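PDB 3PAM: transmembrane protein from Bartonella henselae, which probably helps bind oligopeptides as one domain of the solute-binding component of an ABC-type transport system. Local coordinates for residues G49-S54 with A237-L242; A112-K117 with L127-E132; E139-A144 with I160-D165. All blocks are in the same frame, centred on the assembly; numbering follows the deposited sequence.

In the fold
Contact 1 lies across the centre of the chain from the other two, its centre about 33 Å from that of contact 2 and about 29 Å from that of contact 3, and both are nested in the long loop it closes. Contacts 1 and 2 are buried and wholly apolar: an indole packed against a helix in the first, two phenylalanine rings in the second. Contact 3 is only partly buried and mixes a hydrophobic Ala144-Ile160 patch with a weak polar pair nearer the surface. Contacts 2 and 3 reach the same mixed sheet through its neighbouring strands 130-135 and 157-162, and a long, weak ion pair between Glu132 and Arg161 joins them. Contact 1 instead ties a loop to helix 232-249.

Contact 1: G49-S54 with A237-L242; sequences GYWDGS and AAVRAL
The indole of Trp51 receives a methyl group of Val239 on one face, while Leu242 approaches the far end of its six-membered ring obliquely. Val239 CG1 stands 3.8 Å from the centroid of that ring and 14° off its normal, a CH-pi contact over the centre of the face. Its nearest ring atom is Trp51 CD2, at 3.7 Å. CG1 is the branch anti to the backbone N of Val239 (chi1 177°), and this rotation brings it rather than CG2 to the indole. One helical turn further on, Leu242 CD2 meets Trp51 CH2 at 3.7 Å. No hydrogen bond crosses between the segments, so apolar packing alone joins them here. Within the loop, Asp52 OD1 accepts a bond from Gly49 N at 2.9 Å through its syn lone pair, closing the turn that carries Trp51. The three touching residues are buried. Asp243, the next residue of the helix, accepts a hydrogen bond from Tyr50 N and also touches Trp51. The contact thus fastens the loop between strand 45-46 and helix 65-71 to helix 232-249, with Ile226 of helix 217-228 packing against both Val239 and Leu242.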
loop_
_atom_site.group_PDB
_atom_site.type_symbol
_atom_site.label_atom_id
_atom_site.label_comp_id
_atom_site.label_asym_id
_atom_site.label_seq_id
_atom_site.Cartn_x
_atom_site.Cartn_y
_atom_site.Cartn_z
ATOM N N GLY A 49 6.027 4.437 5.239
ATOM C CA GLY A 49 5.945 3.079 5.688
ATOM C C GLY A 49 4.823 2.959 6.661
ATOM O O GLY A 49 3.854 3.646 6.569
ATOM N N TYR A 50 4.974 2.068 7.606
ATOM C CA TYR A 50 3.897 1.767 8.496
ATOM C C TYR A 50 4.129 2.160 9.929
ATOM O O TYR A 50 3.213 2.215 10.667
ATOM C CB TYR A 50 3.533 0.300 8.360
ATOM C CG TYR A 50 2.946 -0.001 7.024
ATOM C CD1 TYR A 50 1.589 0.004 6.841
ATOM C CD2 TYR A 50 3.744 -0.258 5.944
ATOM C CE1 TYR A 50 1.057 -0.246 5.651
ATOM C CE2 TYR A 50 3.212 -0.503 4.754
ATOM C CZ TYR A 50 1.865 -0.498 4.610
ATOM O OH TYR A 50 1.299 -0.742 3.412
ATOM N N TRP A 51 5.350 2.472 10.312
ATOM C CA TRP A 51 5.584 2.954 11.646
ATOM C C TRP A 51 6.526 4.132 11.582
ATOM O O TRP A 51 7.526 4.141 12.246
ATOM C CB TRP A 51 6.136 1.841 12.522
ATOM C CG TRP A 51 5.079 0.941 12.990
ATOM C CD1 TRP A 51 4.302 1.119 14.048
ATOM C CD2 TRP A 51 4.658 -0.270 12.386
ATOM N NE1 TRP A 51 3.429 0.115 14.169
ATOM C CE2 TRP A 51 3.622 -0.761 13.149
ATOM C CE3 TRP A 51 5.057 -0.983 11.268
ATOM C CZ2 TRP A 51 2.983 -1.937 12.852
ATOM C CZ3 TRP A 51 4.435 -2.133 10.985
ATOM C CH2 TRP A 51 3.414 -2.608 11.769
ATOM N N ASP A 52 6.184 5.093 10.727
ATOM C CA ASP A 52 6.941 6.339 10.484
ATOM C C ASP A 52 7.200 7.224 11.704
ATOM O O ASP A 52 6.283 7.567 12.443
ATOM C CB ASP A 52 6.268 7.185 9.397
ATOM C CG ASP A 52 6.288 6.510 8.031
ATOM O OD1 ASP A 52 6.749 5.346 7.924
ATOM O OD2 ASP A 52 5.830 7.144 7.058
ATOM N N GLY A 53 8.462 7.601 11.880
ATOM C CA GLY A 53 8.849 8.533 12.923
ATOM C C GLY A 53 8.739 7.894 14.285
ATOM O O GLY A 53 8.342 8.530 15.246
ATOM N N SER A 54 9.087 6.616 14.330
ATOM C CA SER A 54 9.091 5.809 15.527
ATOM C C SER A 54 10.372 5.002 15.464
ATOM O O SER A 54 10.941 4.804 14.385
ATOM C CB SER A 54 7.869 4.887 15.525
ATOM O OG SER A 54 8.164 3.591 16.030
ATOM N N ALA A 237 12.815 -5.437 16.518
ATOM C CA ALA A 237 13.204 -6.177 15.311
ATOM C C ALA A 237 12.005 -6.842 14.617
ATOM O O ALA A 237 11.933 -6.889 13.380
ATOM C CB ALA A 237 14.293 -7.205 15.641
ATOM N N ALA A 238 11.061 -7.342 15.411
ATOM C CA ALA A 238 9.847 -7.932 14.853
ATOM C C ALA A 238 8.949 -6.911 14.129
ATOM O O ALA A 238 8.459 -7.182 13.021
ATOM C CB ALA A 238 9.090 -8.664 15.905
ATOM N N VAL A 239 8.740 -5.744 14.738
ATOM C CA VAL A 239 7.935 -4.702 14.108
ATOM C C VAL A 239 8.640 -4.151 12.876
ATOM O O VAL A 239 8.021 -3.955 11.828
ATOM C CB VAL A 239 7.617 -3.545 15.067
ATOM C CG1 VAL A 239 6.848 -2.458 14.343
ATOM C CG2 VAL A 239 6.790 -4.050 16.228
ATOM N N ARG A 240 9.938 -3.902 13.012
ATOM C CA ARG A 240 10.737 -3.414 11.893
ATOM C C ARG A 240 10.711 -4.402 10.735
ATOM O O ARG A 240 10.550 -4.007 9.574
ATOM C CB ARG A 240 12.163 -3.066 12.338
ATOM C CG ARG A 240 12.429 -1.558 12.276
ATOM C CD ARG A 240 12.971 -0.959 13.569
ATOM N NE ARG A 240 14.425 -1.074 13.676
ATOM C CZ ARG A 240 15.211 -0.227 14.342
ATOM N NH1 ARG A 240 14.714 0.832 14.974
ATOM N NH2 ARG A 240 16.514 -0.434 14.366
ATOM N N ALA A 241 10.819 -5.690 11.038
ATOM C CA ALA A 241 10.755 -6.683 9.976
ATOM C C ALA A 241 9.378 -6.671 9.300
ATOM O O ALA A 241 9.287 -6.707 8.071
ATOM C CB ALA A 241 11.113 -8.045 10.487
ATOM N N LEU A 242 8.311 -6.575 10.094
ATOM C CA LEU A 242 6.973 -6.456 9.524
ATOM C C LEU A 242 6.835 -5.251 8.588
ATOM O O LEU A 242 6.341 -5.386 7.473
ATOM C CB LEU A 242 5.909 -6.427 10.620
ATOM C CG LEU A 242 4.453 -6.269 10.162
ATOM C CD1 LEU A 242 4.068 -7.343 9.125
ATOM C CD2 LEU A 242 3.476 -6.268 11.348
#

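Contact 2: A112-K117 with L127-E132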
loop_
_atom_site.group_PDB
_atom_site.type_symbol
_atom_site.label_atom_id
_atom_site.label_comp_id
_atom_site.label_asym_id
_atom_site.label_seq_id
_atom_site.Cartn_x
_atom_site.Cartn_y
_atom_site.Cartn_z
ATOM N N ALA A 112 5.127 -7.959 -15.351
ATOM C CA ALA A 112 3.971 -8.606 -14.774
ATOM C C ALA A 112 3.007 -9.123 -15.828
ATOM O O ALA A 112 1.952 -9.653 -15.503
ATOM C CB ALA A 112 3.271 -7.643 -13.844
ATOM N N GLY A 113 3.359 -8.963 -17.097
ATOM C CA GLY A 113 2.526 -9.497 -18.163
ATOM C C GLY A 113 1.572 -8.527 -18.813
ATOM O O GLY A 113 0.749 -8.928 -19.650
ATOM N N PHE A 114 1.676 -7.250 -18.459
ATOM C CA PHE A 114 0.747 -6.259 -18.978
ATOM C C PHE A 114 1.178 -5.657 -20.311
ATOM O O PHE A 114 2.364 -5.428 -20.562
ATOM C CB PHE A 114 0.434 -5.196 -17.925
ATOM C CG PHE A 114 -0.364 -5.725 -16.783
ATOM C CD1 PHE A 114 0.236 -6.515 -15.815
ATOM C CD2 PHE A 114 -1.727 -5.466 -16.694
ATOM C CE1 PHE A 114 -0.501 -7.023 -14.767
ATOM C CE2 PHE A 114 -2.486 -5.977 -15.648
ATOM C CZ PHE A 114 -1.879 -6.761 -14.680
ATOM N N THR A 115 0.191 -5.418 -21.167
ATOM C CA THR A 115 0.427 -4.941 -22.508
ATOM C C THR A 115 -0.596 -3.879 -22.818
ATOM O O THR A 115 -1.496 -3.607 -22.011
ATOM C CB THR A 115 0.285 -6.074 -23.563
ATOM O OG1 THR A 115 -1.020 -6.647 -23.481
ATOM C CG2 THR A 115 1.320 -7.138 -23.364
ATOM N N LYS A 116 -0.487 -3.282 -23.996
ATOM C CA LYS A 116 -1.468 -2.288 -24.367
ATOM C C LYS A 116 -2.199 -2.702 -25.618
ATOM O O LYS A 116 -1.565 -3.179 -26.576
ATOM C CB LYS A 116 -0.780 -0.954 -24.567
ATOM C CG LYS A 116 -0.254 -0.355 -23.301
ATOM C CD LYS A 116 -1.104 0.811 -22.968
ATOM C CE LYS A 116 -0.371 2.092 -23.226
ATOM N NZ LYS A 116 -1.355 3.169 -23.453
ATOM N N LYS A 117 -3.528 -2.579 -25.577
ATOM C CA LYS A 117 -4.371 -2.655 -26.752
ATOM C C LYS A 117 -5.233 -1.402 -26.936
ATOM O O LYS A 117 -6.033 -1.029 -26.051
ATOM C CB LYS A 117 -5.280 -3.860 -26.721
ATOM C CG LYS A 117 -5.838 -4.165 -28.088
ATOM C CD LYS A 117 -7.346 -4.432 -28.101
ATOM C CE LYS A 117 -7.781 -5.526 -27.137
ATOM N NZ LYS A 117 -8.726 -6.466 -27.817
ATOM N N LEU A 127 -8.081 -9.108 -20.146
ATOM C CA LEU A 127 -9.059 -8.198 -19.531
ATOM C C LEU A 127 -8.448 -6.790 -19.416
ATOM O O LEU A 127 -7.246 -6.658 -19.191
ATOM C CB LEU A 127 -9.533 -8.724 -18.173
ATOM N N PRO A 128 -9.260 -5.731 -19.615
ATOM C CA PRO A 128 -8.673 -4.390 -19.466
ATOM C C PRO A 128 -8.499 -3.982 -18.014
ATOM O O PRO A 128 -9.283 -4.385 -17.156
ATOM C CB PRO A 128 -9.677 -3.460 -20.166
ATOM C CG PRO A 128 -10.551 -4.352 -20.986
ATOM C CD PRO A 128 -10.602 -5.674 -20.223
ATOM N N PHE A 129 -7.437 -3.226 -17.755
ATOM C CA PHE A 129 -7.153 -2.707 -16.447
ATOM C C PHE A 129 -8.104 -1.539 -16.198
ATOM O O PHE A 129 -7.815 -0.383 -16.549
ATOM C CB PHE A 129 -5.681 -2.275 -16.347
ATOM C CG PHE A 129 -5.101 -2.396 -14.959
ATOM C CD1 PHE A 129 -5.891 -2.177 -13.818
ATOM C CD2 PHE A 129 -3.767 -2.689 -14.782
ATOM C CE1 PHE A 129 -5.359 -2.283 -12.541
ATOM C CE2 PHE A 129 -3.223 -2.798 -13.492
ATOM C CZ PHE A 129 -4.032 -2.593 -12.369
ATOM N N GLN A 130 -9.260 -1.880 -15.630
ATOM C CA GLN A 130 -10.269 -0.931 -15.222
ATOM C C GLN A 130 -10.825 -1.352 -13.851
ATOM O O GLN A 130 -11.095 -2.531 -13.605
ATOM C CB GLN A 130 -11.371 -0.812 -16.282
ATOM C CG GLN A 130 -12.366 -1.983 -16.391
ATOM C CD GLN A 130 -13.313 -1.877 -17.606
ATOM O OE1 GLN A 130 -14.075 -2.810 -17.900
ATOM N NE2 GLN A 130 -13.250 -0.757 -18.325
ATOM N N PHE A 131 -10.948 -0.382 -12.951
ATOM C CA PHE A 131 -11.381 -0.658 -11.602
ATOM C C PHE A 131 -12.034 0.562 -10.983
ATOM O O PHE A 131 -11.931 1.662 -11.521
ATOM C CB PHE A 131 -10.227 -1.185 -10.735
ATOM C CG PHE A 131 -9.137 -0.181 -10.474
ATOM C CD1 PHE A 131 -9.181 0.634 -9.330
ATOM C CD2 PHE A 131 -8.035 -0.079 -11.335
ATOM C CE1 PHE A 131 -8.161 1.546 -9.066
ATOM C CE2 PHE A 131 -7.030 0.816 -11.083
ATOM C CZ PHE A 131 -7.091 1.640 -9.936
ATOM N N GLU A 132 -12.691 0.356 -9.849
ATOM C CA GLU A 132 -13.434 1.393 -9.160
ATOM C C GLU A 132 -12.738 1.780 -7.856
ATOM O O GLU A 132 -12.248 0.912 -7.120
ATOM C CB GLU A 132 -14.839 0.872 -8.866
ATOM C CG GLU A 132 -15.821 1.877 -8.363
ATOM C CD GLU A 132 -16.953 1.219 -7.589
ATOM O OE1 GLU A 132 -16.674 0.547 -6.565
ATOM O OE2 GLU A 132 -18.118 1.371 -7.996
#
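Phe114 and Phe129 meet through one side of each ring, and theirs is the contact that joins segments 112-117 and 127-132. From its CB, Phe114 heads toward the other segment, and CG, anti to the carbonyl carbon (chi1 -69°), carries the ring across toward Phe129. Beyond CG, the CD2 branch is the one that reaches across: Phe114 CD2 comes within 3.9 Å of Phe129 CD2. At the next atom the approach tightens, with Phe114 CE2 lying 3.6 Å from Phe129 CD2. The same CE2 of Phe114 is also 3.9 Å from Phe129 CE2, so it sits against the CD2-CE2 bond of its partner. The rings are oblique, their planes at 34° and their centroids 5.5 Å apart, and the two side chains cross at about a right angle. Both rings are buried, and no hydrogen bond runs between the segments. Val22 of helix 20-29 and Leu121 of strand 120-122 touch both phenylalanines, while Leu109 of helix 99-111 packs on Phe114. Gly113, with positive phi, ends that helix in a Schellman motif just before Phe114, and Phe129 is the centre of an inverse gamma turn leading into strand 130-135. The arrangement is an aromatic pair in a hydrophobic core, set where a helix C-terminus and the small antiparallel hairpin 115-117/120-122 meet the start of a strand of the main sheet.

Contact 3: E139-A144 with I160-D165; sequences EEEKVA and IRTVDD
Helix 139-144 and strand 160-162 run almost exactly antiparallel, their short axes at 178° and 8.8 Å apart at closest approach. Glu141 lies opposite Thr162 and Ala144 opposite Ile160, each pair with its CA atoms 6.6 Å apart, so one turn of helix spans two residues of strand. The apolar half of the contact is Ala144 against Ile160. Ala144 CB touches two branches of the isoleucine, with Ile160 CG2 at 3.8 Å and CD1 equally near. Ile160 CD1 also comes 3.4 Å from the carbonyl oxygen (O) of Ala144. Toward the surface, Glu141 and Thr162 cross at about a right angle. The glutamate leaves the helix with CG anti to its backbone N (chi1 171°) and stays extended beyond it, so its flank runs past the threonine hydroxyl: Thr162 OG1 lies 3.5 Å from Glu141 CB. The carboxylate reaches the same hydroxyl only weakly, Glu141 OE2 standing 3.4 Å from Thr162 OG1. The stronger polar partner of that hydroxyl is Thr135 OG1. Leu145 and Gln148, further along the helix, extend the cover over Ile160. The contact packs the helix of the beta-alpha-beta unit 130-135, 138-152, 157-162 on its second strand, which is an outermost strand of the mixed sheet, while Thr135 of the first strand touches Ala144.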
loop_
_atom_site.group_PDB
_atom_site.type_symbol
_atom_site.label_atom_id
_atom_site.label_comp_id
_atom_site.label_asym_id
_atom_site.label_seq_id
_atom_site.Cartn_x
_atom_site.Cartn_y
_atom_site.Cartn_z
ATOM N N GLU A 139 -13.153 15.280 -0.085
ATOM C CA GLU A 139 -11.710 15.406 -0.015
ATOM C C GLU A 139 -11.049 14.148 -0.578
ATOM O O GLU A 139 -9.972 14.215 -1.173
ATOM C CB GLU A 139 -11.260 15.644 1.437
ATOM C CG GLU A 139 -9.803 16.106 1.557
ATOM C CD GLU A 139 -9.235 15.976 2.969
ATOM O OE1 GLU A 139 -8.942 14.828 3.400
ATOM O OE2 GLU A 139 -9.059 17.023 3.633
ATOM N N GLU A 140 -11.685 12.995 -0.370
ATOM C CA GLU A 140 -11.141 11.738 -0.879
ATOM C C GLU A 140 -11.368 11.721 -2.370
ATOM O O GLU A 140 -10.485 11.318 -3.138
ATOM C CB GLU A 140 -11.811 10.524 -0.231
ATOM C CG GLU A 140 -11.529 10.365 1.269
ATOM C CD GLU A 140 -11.978 9.024 1.838
ATOM O OE1 GLU A 140 -12.657 8.229 1.132
ATOM O OE2 GLU A 140 -11.647 8.770 3.022
ATOM N N GLU A 141 -12.550 12.188 -2.781
ATOM C CA GLU A 141 -12.899 12.207 -4.200
ATOM C C GLU A 141 -11.876 13.027 -4.965
ATOM O O GLU A 141 -11.373 12.571 -5.980
ATOM C CB GLU A 141 -14.302 12.755 -4.406
ATOM C CG GLU A 141 -14.664 13.019 -5.846
ATOM C CD GLU A 141 -16.011 13.683 -5.967
ATOM O OE1 GLU A 141 -16.195 14.821 -5.443
ATOM O OE2 GLU A 141 -16.898 13.062 -6.588
ATOM N N LYS A 142 -11.537 14.212 -4.459
ATOM C CA LYS A 142 -10.482 15.014 -5.097
ATOM C C LYS A 142 -9.185 14.218 -5.246
ATOM O O LYS A 142 -8.591 14.216 -6.317
ATOM C CB LYS A 142 -10.202 16.306 -4.337
ATOM C CG LYS A 142 -11.257 17.412 -4.462
ATOM C CD LYS A 142 -10.887 18.551 -3.525
ATOM C CE LYS A 142 -11.789 19.778 -3.706
ATOM N NZ LYS A 142 -13.215 19.496 -3.335
ATOM N N VAL A 143 -8.756 13.530 -4.186
ATOM C CA VAL A 143 -7.484 12.806 -4.218
ATOM C C VAL A 143 -7.557 11.626 -5.196
ATOM O O VAL A 143 -6.605 11.351 -5.936
ATOM C CB VAL A 143 -7.057 12.299 -2.811
ATOM C CG1 VAL A 143 -5.815 11.391 -2.893
ATOM C CG2 VAL A 143 -6.785 13.458 -1.889
ATOM N N ALA A 144 -8.697 10.941 -5.183
ATOM C CA ALA A 144 -8.936 9.811 -6.056
ATOM C C ALA A 144 -8.989 10.255 -7.528
ATOM O O ALA A 144 -8.545 9.528 -8.420
ATOM C CB ALA A 144 -10.201 9.076 -5.652
ATOM N N ILE A 160 -14.077 6.635 -10.338
ATOM C CA ILE A 160 -14.189 7.229 -9.010
ATOM C C ILE A 160 -15.666 7.282 -8.567
ATOM O O ILE A 160 -16.515 7.813 -9.271
ATOM C CB ILE A 160 -13.507 8.622 -8.937
ATOM C CG1 ILE A 160 -12.057 8.572 -9.470
ATOM C CG2 ILE A 160 -13.531 9.167 -7.510
ATOM C CD1 ILE A 160 -11.168 7.416 -8.969
ATOM N N ARG A 161 -15.957 6.680 -7.415
ATOM C CA ARG A 161 -17.304 6.714 -6.828
ATOM C C ARG A 161 -17.260 7.366 -5.455
ATOM O O ARG A 161 -16.359 7.104 -4.677
ATOM C CB ARG A 161 -17.883 5.307 -6.679
ATOM C CG ARG A 161 -18.197 4.587 -7.979
ATOM C CD ARG A 161 -19.579 4.902 -8.512
ATOM N NE ARG A 161 -19.890 4.025 -9.642
ATOM C CZ ARG A 161 -21.046 3.989 -10.304
ATOM N NH1 ARG A 161 -22.051 4.791 -9.971
ATOM N NH2 ARG A 161 -21.198 3.141 -11.321
ATOM N N THR A 162 -18.228 8.225 -5.173
ATOM C CA THR A 162 -18.490 8.644 -3.804
ATOM C C THR A 162 -19.919 8.268 -3.464
ATOM O O THR A 162 -20.852 8.633 -4.184
ATOM C CB THR A 162 -18.276 10.140 -3.582
ATOM O OG1 THR A 162 -17.085 10.564 -4.274
ATOM C CG2 THR A 162 -18.095 10.399 -2.142
ATOM N N VAL A 163 -20.065 7.529 -2.365
ATOM C CA VAL A 163 -21.337 6.966 -1.950
ATOM C C VAL A 163 -21.695 7.369 -0.515
ATOM O O VAL A 163 -20.879 7.992 0.194
ATOM C CB VAL A 163 -21.371 5.391 -2.078
ATOM C CG1 VAL A 163 -21.021 4.931 -3.506
ATOM C CG2 VAL A 163 -20.484 4.707 -1.013
ATOM N N ASP A 164 -22.913 6.991 -0.106
ATOM C CA ASP A 164 -23.403 7.227 1.251
ATOM C C ASP A 164 -22.677 6.342 2.268
ATOM O O ASP A 164 -22.002 5.361 1.906
ATOM C CB ASP A 164 -24.923 6.985 1.333
ATOM N N ASP A 165 -22.855 6.671 3.543
ATOM C CA ASP A 165 -22.162 5.961 4.606
ATOM C C ASP A 165 -22.652 4.535 4.838
ATOM O O ASP A 165 -21.840 3.636 4.991
ATOM C CB ASP A 165 -22.172 6.763 5.901
ATOM C CG ASP A 165 -20.832 6.730 6.604
ATOM O OD1 ASP A 165 -19.888 6.118 6.045
ATOM O OD2 ASP A 165 -20.719 7.325 7.697
#